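Long-range contact in uncharacterized protein (Mycobacterium tuberculosis, PDB 4Q6U), which is of unknown function but probably acts as a sensor, its chain combining one GAF-like and two PAS-like domains: residues I82-R87 / T121-S126. Residues are numbered along the deposited sequence; the frame is centred on the assembly and turned at random.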
loop_
_atom_site.group_PDB
_atom_site.type_symbol
_atom_site.label_atom_id
_atom_site.label_comp_id
_atom_site.label_asym_id
_atom_site.label_seq_id
_atom_site.Cartn_x
_atom_site.Cartn_y
_atom_site.Cartn_z
ATOM N N ILE B 82 -24.921 -6.397 -22.580
ATOM C CA ILE B 82 -24.481 -5.987 -23.902
ATOM C C ILE B 82 -24.075 -4.526 -23.913
ATOM O O ILE B 82 -24.857 -3.652 -23.541
ATOM C CB ILE B 82 -25.578 -6.238 -24.943
ATOM C CG1 ILE B 82 -26.012 -7.706 -24.880
ATOM C CG2 ILE B 82 -25.079 -5.872 -26.333
ATOM C CD1 ILE B 82 -27.148 -8.071 -25.831
HETATM N N MSE B 83 -22.830 -4.291 -24.314
HETATM C CA MSE B 83 -22.250 -2.955 -24.413
HETATM C C MSE B 83 -22.956 -2.200 -25.524
HETATM O O MSE B 83 -23.496 -2.818 -26.434
HETATM C CB MSE B 83 -20.751 -3.053 -24.689
HETATM C CG MSE B 83 -20.023 -1.718 -24.761
HETATM SE SE MSE B 83 -20.393 -0.681 -23.165
HETATM C CE MSE B 83 -19.507 1.013 -23.694
ATOM N N THR B 84 -22.963 -0.874 -25.471
ATOM C CA THR B 84 -23.738 -0.129 -26.472
ATOM C C THR B 84 -23.146 -0.180 -27.886
ATOM O O THR B 84 -23.744 0.348 -28.830
ATOM C CB THR B 84 -23.918 1.345 -26.058
ATOM O OG1 THR B 84 -22.667 1.878 -25.605
ATOM C CG2 THR B 84 -24.955 1.440 -24.931
ATOM N N ASP B 85 -22.001 -0.834 -28.054
ATOM C CA ASP B 85 -21.509 -1.103 -29.407
ATOM C C ASP B 85 -22.016 -2.452 -29.932
ATOM O O ASP B 85 -21.599 -2.907 -30.994
ATOM C CB ASP B 85 -19.975 -1.054 -29.455
ATOM C CG ASP B 85 -19.324 -1.929 -28.398
ATOM O OD1 ASP B 85 -20.006 -2.833 -27.875
ATOM O OD2 ASP B 85 -18.125 -1.710 -28.095
ATOM N N GLY B 86 -22.901 -3.095 -29.169
ATOM C CA GLY B 86 -23.484 -4.371 -29.554
ATOM C C GLY B 86 -22.743 -5.598 -29.046
ATOM O O GLY B 86 -23.190 -6.725 -29.248
ATOM N N ARG B 87 -21.614 -5.383 -28.378
ATOM C CA ARG B 87 -20.764 -6.473 -27.906
ATOM C C ARG B 87 -21.222 -7.046 -26.576
ATOM O O ARG B 87 -21.503 -6.317 -25.627
ATOM C CB ARG B 87 -19.310 -6.002 -27.768
ATOM C CG ARG B 87 -18.664 -5.613 -29.090
ATOM C CD ARG B 87 -18.405 -6.841 -29.948
ATOM N NE ARG B 87 -17.661 -7.857 -29.207
ATOM C CZ ARG B 87 -16.341 -7.855 -29.051
ATOM N NH1 ARG B 87 -15.603 -6.885 -29.589
ATOM N NH2 ARG B 87 -15.757 -8.824 -28.355
ATOM N N THR B 121 -15.734 4.604 -22.924
ATOM C CA THR B 121 -17.145 4.659 -23.233
ATOM C C THR B 121 -17.850 3.942 -22.086
ATOM O O THR B 121 -17.600 2.753 -21.848
ATOM C CB THR B 121 -17.445 3.985 -24.576
ATOM O OG1 THR B 121 -16.504 4.455 -25.548
ATOM C CG2 THR B 121 -18.883 4.283 -25.049
ATOM N N ASP B 122 -18.684 4.666 -21.344
ATOM C CA ASP B 122 -19.440 4.037 -20.253
ATOM C C ASP B 122 -20.884 3.863 -20.656
ATOM O O ASP B 122 -21.241 4.122 -21.807
ATOM C CB ASP B 122 -19.370 4.862 -18.973
ATOM C CG ASP B 122 -18.076 4.655 -18.224
ATOM O OD1 ASP B 122 -17.033 5.083 -18.751
ATOM O OD2 ASP B 122 -18.105 4.063 -17.122
ATOM N N THR B 123 -21.700 3.434 -19.695
ATOM C CA THR B 123 -23.151 3.296 -19.870
ATOM C C THR B 123 -23.846 3.956 -18.678
ATOM O O THR B 123 -23.202 4.201 -17.655
ATOM C CB THR B 123 -23.576 1.812 -19.968
ATOM O OG1 THR B 123 -23.110 1.101 -18.816
ATOM C CG2 THR B 123 -22.999 1.165 -21.217
ATOM N N PRO B 124 -25.144 4.277 -18.805
ATOM C CA PRO B 124 -25.913 4.711 -17.631
ATOM C C PRO B 124 -25.760 3.746 -16.453
ATOM O O PRO B 124 -25.612 4.167 -15.302
ATOM C CB PRO B 124 -27.357 4.720 -18.149
ATOM C CG PRO B 124 -27.205 5.070 -19.599
ATOM C CD PRO B 124 -25.925 4.411 -20.052
ATOM N N GLU B 125 -25.783 2.454 -16.756
ATOM C CA GLU B 125 -25.629 1.425 -15.739
ATOM C C GLU B 125 -24.248 1.485 -15.071
ATOM O O GLU B 125 -24.145 1.460 -13.837
ATOM C CB GLU B 125 -25.879 0.043 -16.352
ATOM C CG GLU B 125 -27.342 -0.228 -16.751
ATOM C CD GLU B 125 -27.756 0.456 -18.049
ATOM O OE1 GLU B 125 -26.870 0.910 -18.812
ATOM O OE2 GLU B 125 -28.976 0.538 -18.302
ATOM N N SER B 126 -23.184 1.576 -15.866
ATOM C CA SER B 126 -21.838 1.576 -15.280
ATOM C C SER B 126 -21.594 2.852 -14.466
ATOM O O SER B 126 -20.903 2.836 -13.438
ATOM C CB SER B 126 -20.772 1.414 -16.367
ATOM O OG SER B 126 -20.484 2.638 -17.044
HETATM O O HOH W 1 -22.694 3.953 -23.851
#
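At the junction of the GAF-like N-terminal domain and the PAS-like middle domain, the hairpin turn between strands 74-82 and 88-97 sends Met83, a selenomethionine, onto the segment joining strand 119-121 to helix 124-129. CG of Met83 lies anti to the backbone N (chi1 -178°), and a bend at chi2 (53°) brings the selenoether against the neighbouring domain. There its SE rests on the methyl CG2 of Thr123 at 3.7 Å, while its CE lies 3.6 Å from CG2 of Thr121 and close to the carbonyl O of that residue. No direct hydrogen bond joins the segments; instead one water bridges OG1 of Thr84 (2.7 Å) and the backbone O of Asp122, to which it donates. Thr123 and Ser126 form a capping box: Ser126 N donates to Thr123 OG1 (3.0 Å), which is also bonded to Pro110 O, and Thr123 N returns an almost straight bond to Ser126 OG. That hydroxyl in turn donates to Asp122 OD2 (2.8 Å). Met83 to Gly86 forms a type I turn, Asp85 OD1 accepts from Arg87 N in an Asx turn, and Asp85 OD2 makes salt bridges across the junction to Lys112 and Arg210. The result is an interdomain contact between a beta-hairpin turn and a capped helix N-terminus.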